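Local coordinates for 4-alpha-glucanotransferase (Streptococcus agalactiae, PDB 6M6T), which is an amylomaltase of the 4-alpha-glucanotransferase family, built on a TIM barrel, and binds glycans in two pockets, at residues A[369-374]-A[379-384]; A[402-407]-A[418-423]. One frame throughout, in Å; residues are numbered along the deposited sequence.

Contact 1 (A[369-374]-A[379-384]). With AC1 (4,6-dideoxy-4-{[(1S,4R,5S,6S)-4,5,6-trihydroxy-3-(hydroxymethyl)cyclohex-2-en-1-yl]amino}-alpha-D-glucopyranose), chain J.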
ATOM      1  N   PHE A 369       3.279 -17.503 -10.424  1.00 45.31           N
ATOM      2  CA  PHE A 369       4.658 -17.768 -10.806  1.00 51.36           C
ATOM      3  C   PHE A 369       4.991 -19.255 -10.862  1.00 54.48           C
ATOM      4  O   PHE A 369       6.131 -19.607 -11.195  1.00 63.37           O
ATOM      5  CB  PHE A 369       5.616 -17.111  -9.809  1.00 63.20           C
ATOM      6  CG  PHE A 369       5.500 -15.616  -9.722  1.00 57.92           C
ATOM      7  CD1 PHE A 369       5.351 -14.844 -10.862  1.00 51.86           C
ATOM      8  CD2 PHE A 369       5.585 -14.979  -8.487  1.00 56.89           C
ATOM      9  CE1 PHE A 369       5.274 -13.472 -10.771  1.00 50.32           C
ATOM     10  CE2 PHE A 369       5.501 -13.613  -8.398  1.00 53.76           C
ATOM     11  CZ  PHE A 369       5.346 -12.858  -9.543  1.00 49.23           C
ATOM     12  N   GLY A 370       4.049 -20.129 -10.524  1.00 52.92           N
ATOM     13  CA  GLY A 370       4.367 -21.512 -10.239  1.00 49.19           C
ATOM     14  C   GLY A 370       3.838 -22.530 -11.224  1.00 49.72           C
ATOM     15  O   GLY A 370       3.801 -23.720 -10.914  1.00 54.35           O
ATOM     16  N   PHE A 371       3.426 -22.091 -12.411  1.00 52.69           N
ATOM     17  CA  PHE A 371       3.004 -23.007 -13.464  1.00 46.69           C
ATOM     18  C   PHE A 371       3.733 -22.724 -14.769  1.00 53.23           C
ATOM     19  O   PHE A 371       3.392 -23.323 -15.794  1.00 54.89           O
ATOM     20  CB  PHE A 371       1.481 -22.936 -13.694  1.00 53.33           C
ATOM     21  CG  PHE A 371       0.660 -23.468 -12.540  1.00 54.55           C
ATOM     22  CD1 PHE A 371       0.587 -24.829 -12.284  1.00 56.38           C
ATOM     23  CD2 PHE A 371      -0.020 -22.608 -11.701  1.00 51.75           C
ATOM     24  CE1 PHE A 371      -0.142 -25.312 -11.228  1.00 49.30           C
ATOM     25  CE2 PHE A 371      -0.752 -23.094 -10.644  1.00 54.40           C
ATOM     26  CZ  PHE A 371      -0.813 -24.446 -10.412  1.00 53.75           C
ATOM     27  N   TYR A 372       4.708 -21.808 -14.765  1.00 54.39           N
ATOM     28  CA  TYR A 372       5.529 -21.583 -15.947  1.00 58.58           C
ATOM     29  C   TYR A 372       6.477 -22.738 -16.226  1.00 56.26           C
ATOM     30  O   TYR A 372       7.005 -22.836 -17.335  1.00 63.49           O
ATOM     31  CB  TYR A 372       6.351 -20.297 -15.807  1.00 60.69           C
ATOM     32  CG  TYR A 372       5.506 -19.057 -15.753  1.00 59.15           C
ATOM     33  CD1 TYR A 372       4.653 -18.739 -16.793  1.00 53.58           C
ATOM     34  CD2 TYR A 372       5.561 -18.202 -14.656  1.00 56.99           C
ATOM     35  CE1 TYR A 372       3.871 -17.608 -16.741  1.00 56.90           C
ATOM     36  CE2 TYR A 372       4.779 -17.081 -14.585  1.00 45.03           C
ATOM     37  CZ  TYR A 372       3.936 -16.783 -15.631  1.00 52.47           C
ATOM     38  OH  TYR A 372       3.153 -15.649 -15.575  1.00 59.44           O
ATOM     39  N   ASP A 373       6.709 -23.605 -15.258  1.00 50.84           N
ATOM     40  CA  ASP A 373       7.598 -24.744 -15.429  1.00 50.22           C
ATOM     41  C   ASP A 373       6.768 -26.009 -15.211  1.00 49.44           C
ATOM     42  O   ASP A 373       6.450 -26.359 -14.072  1.00 47.95           O
ATOM     43  CB  ASP A 373       8.775 -24.630 -14.471  1.00 42.43           C
ATOM     44  CG  ASP A 373       9.380 -25.959 -14.130  1.00 54.07           C
ATOM     45  OD1 ASP A 373       9.178 -26.946 -14.874  1.00 48.82           O
ATOM     46  OD2 ASP A 373      10.063 -26.028 -13.086  1.00 62.39           O
ATOM     47  N   THR A 374       6.441 -26.699 -16.311  1.00 48.43           N
ATOM     48  CA  THR A 374       5.598 -27.890 -16.298  1.00 47.65           C
ATOM     49  C   THR A 374       6.251 -29.100 -15.639  1.00 50.35           C
ATOM     50  O   THR A 374       5.613 -30.158 -15.615  1.00 54.66           O
ATOM     51  CB  THR A 374       5.182 -28.271 -17.723  1.00 47.78           C
ATOM     52  OG1 THR A 374       6.274 -28.058 -18.619  1.00 36.16           O
ATOM     53  CG2 THR A 374       4.020 -27.440 -18.180  1.00 54.46           C
ATOM     54  N   ILE A 379       9.027 -23.373  -6.977  1.00 52.59           N
ATOM     55  CA  ILE A 379       8.763 -23.261  -5.547  1.00 50.38           C
ATOM     56  C   ILE A 379       7.461 -22.537  -5.235  1.00 55.57           C
ATOM     57  O   ILE A 379       7.107 -22.392  -4.054  1.00 56.14           O
ATOM     58  CB  ILE A 379       9.919 -22.531  -4.848  1.00 45.21           C
ATOM     59  CG1 ILE A 379       9.893 -21.053  -5.225  1.00 54.82           C
ATOM     60  CG2 ILE A 379      11.234 -23.162  -5.251  1.00 58.66           C
ATOM     61  CD1 ILE A 379       9.417 -20.132  -4.106  1.00 53.58           C
ATOM     62  N   ASP A 380       6.771 -22.030  -6.256  1.00 51.28           N
ATOM     63  CA  ASP A 380       5.456 -21.431  -6.105  1.00 51.42           C
ATOM     64  C   ASP A 380       4.346 -22.368  -6.578  1.00 49.70           C
ATOM     65  O   ASP A 380       3.218 -21.916  -6.796  1.00 51.66           O
ATOM     66  CB  ASP A 380       5.380 -20.097  -6.864  1.00 52.92           C
ATOM     67  CG  ASP A 380       6.131 -18.952  -6.157  1.00 66.82           C
ATOM     68  OD1 ASP A 380       5.786 -18.634  -4.990  1.00 61.71           O
ATOM     69  OD2 ASP A 380       7.048 -18.347  -6.780  1.00 73.14           O
ATOM     70  N   ILE A 381       4.647 -23.652  -6.768  1.00 51.70           N
ATOM     71  CA  ILE A 381       3.631 -24.648  -7.136  1.00 51.48           C
ATOM     72  C   ILE A 381       3.002 -25.177  -5.850  1.00 44.71           C
ATOM     73  O   ILE A 381       3.716 -25.431  -4.868  1.00 46.34           O
ATOM     74  CB  ILE A 381       4.219 -25.782  -8.003  1.00 47.44           C
ATOM     75  CG1 ILE A 381       3.117 -26.522  -8.777  1.00 42.36           C
ATOM     76  CG2 ILE A 381       5.004 -26.764  -7.157  1.00 46.84           C
ATOM     77  CD1 ILE A 381       3.460 -26.902 -10.194  1.00 37.01           C
ATOM     78  N   PRO A 382       1.676 -25.336  -5.805  1.00 46.19           N
ATOM     79  CA  PRO A 382       0.997 -25.626  -4.519  1.00 49.88           C
ATOM     80  C   PRO A 382       1.616 -26.739  -3.674  1.00 47.52           C
ATOM     81  O   PRO A 382       1.661 -26.620  -2.439  1.00 46.24           O
ATOM     82  CB  PRO A 382      -0.424 -25.994  -4.965  1.00 46.26           C
ATOM     83  CG  PRO A 382      -0.624 -25.238  -6.256  1.00 47.75           C
ATOM     84  CD  PRO A 382       0.725 -25.040  -6.896  1.00 48.06           C
ATOM     85  N   HIS A 383       2.114 -27.799  -4.290  1.00 39.80           N
ATOM     86  CA  HIS A 383       2.581 -28.872  -3.432  1.00 38.84           C
ATOM     87  C   HIS A 383       3.883 -28.570  -2.752  1.00 45.04           C
ATOM     88  O   HIS A 383       4.455 -29.526  -2.244  1.00 46.82           O
ATOM     89  CB  HIS A 383       2.699 -30.165  -4.232  1.00 39.60           C
ATOM     90  CG  HIS A 383       3.674 -30.101  -5.368  1.00 44.46           C
ATOM     91  ND1 HIS A 383       3.281 -30.195  -6.691  1.00 37.35           N
ATOM     92  CD2 HIS A 383       5.028 -29.995  -5.380  1.00 38.92           C
ATOM     93  CE1 HIS A 383       4.350 -30.131  -7.468  1.00 37.21           C
ATOM     94  NE2 HIS A 383       5.420 -30.007  -6.698  1.00 41.26           N
ATOM     95  N   ASN A 384       4.395 -27.338  -2.734  1.00 47.11           N
ATOM     96  CA  ASN A 384       5.617 -27.009  -2.014  1.00 45.30           C
ATOM     97  C   ASN A 384       5.379 -25.979  -0.924  1.00 53.64           C
ATOM     98  O   ASN A 384       6.345 -25.515  -0.289  1.00 48.31           O
ATOM     99  CB  ASN A 384       6.688 -26.495  -2.981  1.00 45.29           C
ATOM    100  CG  ASN A 384       7.239 -27.589  -3.851  1.00 50.24           C
ATOM    101  OD1 ASN A 384       7.452 -27.405  -5.053  1.00 52.12           O
ATOM    102  ND2 ASN A 384       7.464 -28.753  -3.251  1.00 49.94           N
TER
HETATM  103  C1  AC1 J   2       9.924 -11.942 -10.884  1.00 81.65           C
HETATM  104  O2  AC1 J   2      11.775 -10.801 -11.962  1.00 78.38           O
HETATM  105  C2  AC1 J   2      10.518 -10.594 -11.296  1.00 78.11           C
HETATM  106  C4A AC1 J   2       8.788  -6.462  -5.554  1.00 67.27           C
HETATM  107  C3  AC1 J   2      10.794  -9.789 -10.061  1.00 68.79           C
HETATM  108  O3  AC1 J   2      11.344  -8.551 -10.495  1.00 73.77           O
HETATM  109  C4  AC1 J   2       9.494  -9.554  -9.289  1.00 73.11           C
HETATM  110  N4A AC1 J   2       9.737  -8.877  -8.013  1.00 70.29           N
HETATM  111  C5  AC1 J   2       8.824 -10.869  -8.951  1.00 72.54           C
HETATM  112  O5  AC1 J   2       8.661 -11.706 -10.141  1.00 74.56           O
HETATM  113  C6  AC1 J   2       7.477 -10.551  -8.270  1.00 60.50           C
HETATM  114  C1B AC1 J   2       9.845  -7.414  -8.081  1.00 68.08           C
HETATM  115  C2B AC1 J   2      10.691  -7.012  -6.914  1.00 65.36           C
HETATM  116  O2B AC1 J   2      11.879  -7.803  -6.972  1.00 75.18           O
HETATM  117  C3B AC1 J   2       9.956  -7.365  -5.647  1.00 61.28           C
HETATM  118  O3B AC1 J   2      10.764  -7.089  -4.512  1.00 61.21           O
HETATM  119  O4  AC1 J   2       8.006  -6.835  -4.400  1.00 65.60           O
HETATM  120  C5B AC1 J   2       8.038  -6.481  -6.742  1.00 68.53           C
HETATM  121  C7B AC1 J   2       8.568  -6.880  -7.970  1.00 70.44           C
HETATM  122  C6B AC1 J   2       6.614  -5.970  -6.684  1.00 65.92           C
HETATM  123  O6B AC1 J   2       6.136  -6.245  -5.365  1.00 68.61           O
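The side chains of Phe-369 and Asp-380 run side by side and point the same way, within the loop that joins strands 363-366 and 389-392 of the TIM barrel. Their ring and carboxylate planes are 54° apart, so the two groups are not stacked. Instead Asp-380 OD2 sits near the ring plane, at the edge, 3.6 Å from Phe-369 CB and 4.0 Å from Phe-369 CD2. The other carboxylate oxygen, OD1, is held by the backbone N of Ile-366 at the end of the preceding strand, which limits rotation of the group. Both residues belong to a glycan pocket: the far end of the Phe-369 ring reaches AC1, with CZ 3.4 Å from AC1 C6 in an oblique approach, while the Asp-380 side chain touches a bound GLC.

Next to this pair the backbones come together, Gly-370 CA lying 4.3 Å from Asp-380 CA. No hydrogen bond joins the two segments; the contact rests on packing. Phe-371 lies at about a right angle to both Ile-381 and Pro-382. Ring atom CE1 of Phe-371 is 4.1 Å from Ile-381 CD1, and its CZ is 3.9 Å from Pro-382 CD. Placing CG1 of Ile-381 anti to the backbone N (chi1 -160°) brings that branch up to Gly-370 O and the Phe-371 ring, whereas CG2 sits above one face of the His-383 ring, near its rim. Tyr-419 meets the Phe-371 ring edge-to-face. On the Ile-381 branch, the terminal CD1 ends 3.3 Å from Gly-370 O.

Contact 2 (A[402-407]-A[418-423])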
ATOM      1  N   ASN A 402      -7.660 -14.202 -14.817  1.00 56.84           N
ATOM      2  CA  ASN A 402      -8.152 -14.274 -16.183  1.00 54.40           C
ATOM      3  C   ASN A 402      -7.109 -13.799 -17.164  1.00 57.56           C
ATOM      4  O   ASN A 402      -7.020 -14.334 -18.276  1.00 57.19           O
ATOM      5  CB  ASN A 402      -9.416 -13.455 -16.332  1.00 58.68           C
ATOM      6  CG  ASN A 402     -10.634 -14.259 -16.032  1.00 68.43           C
ATOM      7  OD1 ASN A 402     -10.639 -15.476 -16.219  1.00 72.80           O
ATOM      8  ND2 ASN A 402     -11.683 -13.597 -15.555  1.00 71.74           N
ATOM      9  N   GLY A 403      -6.308 -12.808 -16.765  1.00 57.86           N
ATOM     10  CA  GLY A 403      -5.239 -12.337 -17.632  1.00 59.71           C
ATOM     11  C   GLY A 403      -4.052 -13.284 -17.671  1.00 58.39           C
ATOM     12  O   GLY A 403      -3.517 -13.580 -18.742  1.00 59.81           O
ATOM     13  N   TRP A 404      -3.615 -13.762 -16.500  1.00 61.93           N
ATOM     14  CA  TRP A 404      -2.501 -14.710 -16.444  1.00 60.12           C
ATOM     15  C   TRP A 404      -2.770 -15.933 -17.315  1.00 62.38           C
ATOM     16  O   TRP A 404      -1.870 -16.419 -18.011  1.00 65.88           O
ATOM     17  CB  TRP A 404      -2.243 -15.110 -14.991  1.00 53.00           C
ATOM     18  CG  TRP A 404      -1.598 -16.439 -14.796  1.00 58.22           C
ATOM     19  CD1 TRP A 404      -0.262 -16.693 -14.682  1.00 56.54           C
ATOM     20  CD2 TRP A 404      -2.262 -17.704 -14.643  1.00 61.07           C
ATOM     21  NE1 TRP A 404      -0.052 -18.034 -14.478  1.00 53.59           N
ATOM     22  CE2 TRP A 404      -1.263 -18.678 -14.452  1.00 54.97           C
ATOM     23  CE3 TRP A 404      -3.605 -18.106 -14.655  1.00 61.15           C
ATOM     24  CZ2 TRP A 404      -1.561 -20.032 -14.287  1.00 50.85           C
ATOM     25  CZ3 TRP A 404      -3.899 -19.457 -14.486  1.00 58.30           C
ATOM     26  CH2 TRP A 404      -2.878 -20.402 -14.307  1.00 51.94           C
ATOM     27  N   PHE A 405      -4.022 -16.408 -17.334  1.00 60.30           N
ATOM     28  CA  PHE A 405      -4.369 -17.592 -18.110  1.00 59.37           C
ATOM     29  C   PHE A 405      -4.300 -17.382 -19.623  1.00 62.62           C
ATOM     30  O   PHE A 405      -4.201 -18.368 -20.358  1.00 66.00           O
ATOM     31  CB  PHE A 405      -5.762 -18.096 -17.736  1.00 60.91           C
ATOM     32  CG  PHE A 405      -6.005 -19.513 -18.170  1.00 64.21           C
ATOM     33  CD1 PHE A 405      -5.231 -20.543 -17.657  1.00 62.13           C
ATOM     34  CD2 PHE A 405      -6.966 -19.814 -19.127  1.00 62.68           C
ATOM     35  CE1 PHE A 405      -5.422 -21.849 -18.071  1.00 63.17           C
ATOM     36  CE2 PHE A 405      -7.165 -21.119 -19.545  1.00 54.92           C
ATOM     37  CZ  PHE A 405      -6.395 -22.136 -19.016  1.00 64.54           C
ATOM     38  N   GLU A 406      -4.368 -16.144 -20.120  1.00 65.34           N
ATOM     39  CA  GLU A 406      -4.192 -15.950 -21.559  1.00 58.74           C
ATOM     40  C   GLU A 406      -2.759 -16.239 -21.973  1.00 64.45           C
ATOM     41  O   GLU A 406      -2.520 -16.920 -22.974  1.00 72.64           O
ATOM     42  CB  GLU A 406      -4.545 -14.527 -21.978  1.00 60.54           C
ATOM     43  CG  GLU A 406      -5.693 -13.881 -21.234  1.00 66.14           C
ATOM     44  CD  GLU A 406      -6.312 -12.754 -22.039  1.00 67.67           C
ATOM     45  OE1 GLU A 406      -5.958 -12.629 -23.240  1.00 67.73           O
ATOM     46  OE2 GLU A 406      -7.142 -11.996 -21.476  1.00 66.24           O
ATOM     47  N   ASN A 407      -1.789 -15.735 -21.216  1.00 63.97           N
ATOM     48  CA  ASN A 407      -0.397 -15.711 -21.660  1.00 62.43           C
ATOM     49  C   ASN A 407       0.362 -16.946 -21.219  1.00 64.64           C
ATOM     50  O   ASN A 407       1.444 -16.868 -20.648  1.00 64.52           O
ATOM     51  CB  ASN A 407       0.261 -14.443 -21.150  1.00 56.38           C
ATOM     52  CG  ASN A 407      -0.519 -13.223 -21.540  1.00 60.09           C
ATOM     53  OD1 ASN A 407      -0.916 -13.080 -22.705  1.00 60.25           O
ATOM     54  ND2 ASN A 407      -0.772 -12.340 -20.578  1.00 54.38           N
ATOM     55  N   ASN A 418      -4.768 -29.636 -15.951  1.00 52.58           N
ATOM     56  CA  ASN A 418      -4.562 -30.936 -15.331  1.00 54.53           C
ATOM     57  C   ASN A 418      -4.384 -30.830 -13.815  1.00 53.67           C
ATOM     58  O   ASN A 418      -5.260 -31.230 -13.038  1.00 53.23           O
ATOM     59  CB  ASN A 418      -3.338 -31.598 -15.957  1.00 54.36           C
ATOM     60  CG  ASN A 418      -3.613 -33.014 -16.402  1.00 63.70           C
ATOM     61  OD1 ASN A 418      -4.520 -33.668 -15.879  1.00 64.54           O
ATOM     62  ND2 ASN A 418      -2.829 -33.505 -17.369  1.00 64.44           N
ATOM     63  N   TYR A 419      -3.269 -30.231 -13.405  1.00 49.86           N
ATOM     64  CA  TYR A 419      -2.852 -30.082 -12.015  1.00 43.57           C
ATOM     65  C   TYR A 419      -3.960 -29.656 -11.073  1.00 46.69           C
ATOM     66  O   TYR A 419      -4.017 -30.113  -9.932  1.00 49.17           O
ATOM     67  CB  TYR A 419      -1.737 -29.049 -11.939  1.00 44.71           C
ATOM     68  CG  TYR A 419      -1.001 -29.006 -10.629  1.00 48.14           C
ATOM     69  CD1 TYR A 419      -1.553 -28.394  -9.509  1.00 45.62           C
ATOM     70  CD2 TYR A 419       0.277 -29.552 -10.516  1.00 44.08           C
ATOM     71  CE1 TYR A 419      -0.849 -28.347  -8.300  1.00 43.31           C
ATOM     72  CE2 TYR A 419       0.978 -29.506  -9.324  1.00 37.51           C
ATOM     73  CZ  TYR A 419       0.415 -28.904  -8.223  1.00 36.19           C
ATOM     74  OH  TYR A 419       1.123 -28.865  -7.046  1.00 39.75           O
ATOM     75  N   MET A 420      -4.815 -28.747 -11.522  1.00 53.20           N
ATOM     76  CA  MET A 420      -5.827 -28.148 -10.667  1.00 48.91           C
ATOM     77  C   MET A 420      -7.201 -28.758 -10.864  1.00 51.00           C
ATOM     78  O   MET A 420      -8.138 -28.366 -10.155  1.00 50.12           O
ATOM     79  CB  MET A 420      -5.889 -26.638 -10.907  1.00 51.61           C
ATOM     80  CG  MET A 420      -4.632 -25.912 -10.461  1.00 55.64           C
ATOM     81  SD  MET A 420      -4.684 -24.131 -10.663  1.00 57.31           S
ATOM     82  CE  MET A 420      -3.723 -23.991 -12.163  1.00 52.51           C
ATOM     83  N   ARG A 421      -7.345 -29.699 -11.802  1.00 46.79           N
ATOM     84  CA  ARG A 421      -8.590 -30.451 -11.987  1.00 51.05           C
ATOM     85  C   ARG A 421      -9.754 -29.540 -12.387  1.00 51.91           C
ATOM     86  O   ARG A 421     -10.809 -29.521 -11.751  1.00 52.58           O
ATOM     87  CB  ARG A 421      -8.938 -31.253 -10.724  1.00 50.75           C
ATOM     88  CG  ARG A 421      -7.831 -32.193 -10.255  1.00 44.44           C
ATOM     89  CD  ARG A 421      -7.311 -32.993 -11.433  1.00 47.05           C
ATOM     90  NE  ARG A 421      -8.357 -33.796 -12.068  1.00 46.88           N
ATOM     91  CZ  ARG A 421      -8.360 -34.154 -13.354  1.00 48.08           C
ATOM     92  NH1 ARG A 421      -7.373 -33.775 -14.163  1.00 47.56           N
ATOM     93  NH2 ARG A 421      -9.353 -34.902 -13.833  1.00 43.42           N
ATOM     94  N   ARG A 422      -9.558 -28.789 -13.471  1.00 55.42           N
ATOM     95  CA  ARG A 422     -10.619 -27.904 -13.934  1.00 57.34           C
ATOM     96  C   ARG A 422     -11.758 -28.733 -14.517  1.00 52.90           C
ATOM     97  O   ARG A 422     -11.562 -29.502 -15.468  1.00 43.54           O
ATOM     98  CB  ARG A 422     -10.106 -26.896 -14.966  1.00 57.56           C
ATOM     99  CG  ARG A 422     -11.225 -25.996 -15.562  1.00 57.52           C
ATOM    100  CD  ARG A 422     -10.732 -25.144 -16.736  1.00 57.27           C
ATOM    101  NE  ARG A 422     -11.756 -24.245 -17.282  1.00 54.59           N
ATOM    102  CZ  ARG A 422     -11.496 -23.136 -17.981  1.00 61.25           C
ATOM    103  NH1 ARG A 422     -10.240 -22.761 -18.229  1.00 56.70           N
ATOM    104  NH2 ARG A 422     -12.498 -22.397 -18.444  1.00 57.45           N
ATOM    105  N   LEU A 423     -12.938 -28.559 -13.933  1.00 54.97           N
ATOM    106  CA  LEU A 423     -14.168 -29.134 -14.451  1.00 57.09           C
ATOM    107  C   LEU A 423     -14.580 -28.430 -15.748  1.00 62.24           C
ATOM    108  O   LEU A 423     -14.418 -27.214 -15.867  1.00 69.51           O
ATOM    109  CB  LEU A 423     -15.261 -28.972 -13.409  1.00 49.68           C
ATOM    110  CG  LEU A 423     -15.091 -29.925 -12.233  1.00 51.01           C
ATOM    111  CD1 LEU A 423     -15.075 -29.208 -10.902  1.00 54.12           C
ATOM    112  CD2 LEU A 423     -16.187 -30.958 -12.283  1.00 52.60           C
TER
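Phe-405 overlaps the end of Arg-422, its ring atom CE2 lying in the plane of the guanidinium, at the edge, 3.7 Å from Arg-422 NH1. The ring and guanidinium planes are 57° apart, and NH1 approaches the ring obliquely, so the geometry is not that of a stacked pair. Both side chains bridge the 12.8 Å between Phe-405 CA and Arg-422 CA; the arginine, with CG anti to the backbone N (chi1 176°) and its chain extended to NE, covers about half. The same NH1 forms a salt bridge with Glu-417 OE2, which ties the guanidinium back to helix 410-419.

Both segments belong to the helical connection between barrel strands 389-392 and 443-447. Helix 410-419 ends in a Schellman motif, with Arg-421 at positive phi (63°) and two bonds back into the last turn, one of them from Arg-421 N to Asn-418 O at 2.9 Å; Arg-422 follows directly after this turn. The second meeting point is apolar and buried: Met-420 CE comes obliquely to the indole of Trp-404, 4.3 Å from CH2. At the other end of that indole, NE1 makes a weak hydrogen bond to Glu-368 O.

The two contacts follow one another in sequence, without interleaving, and their centres lie 13 Å apart on the same side of the chain's centre. They touch directly: Phe-371 CZ packs 3.4 Å from Met-420 CE, so one methionine methyl touches aromatic rings of both contacts. A probable hydrogen bond of 3.1 Å links His-383 N to Tyr-419 OH, and Tyr-372 OH lies 3.7 Å from Trp-404 CD1. Their relation to the glycans differs. Contact 1 contributes Phe-369 and Asp-380 to the pocket, whereas contact 2 lies farther off, the nearest atoms of the Trp-404 side chain being about 11 Å from a bound AC1 and a bound GLC.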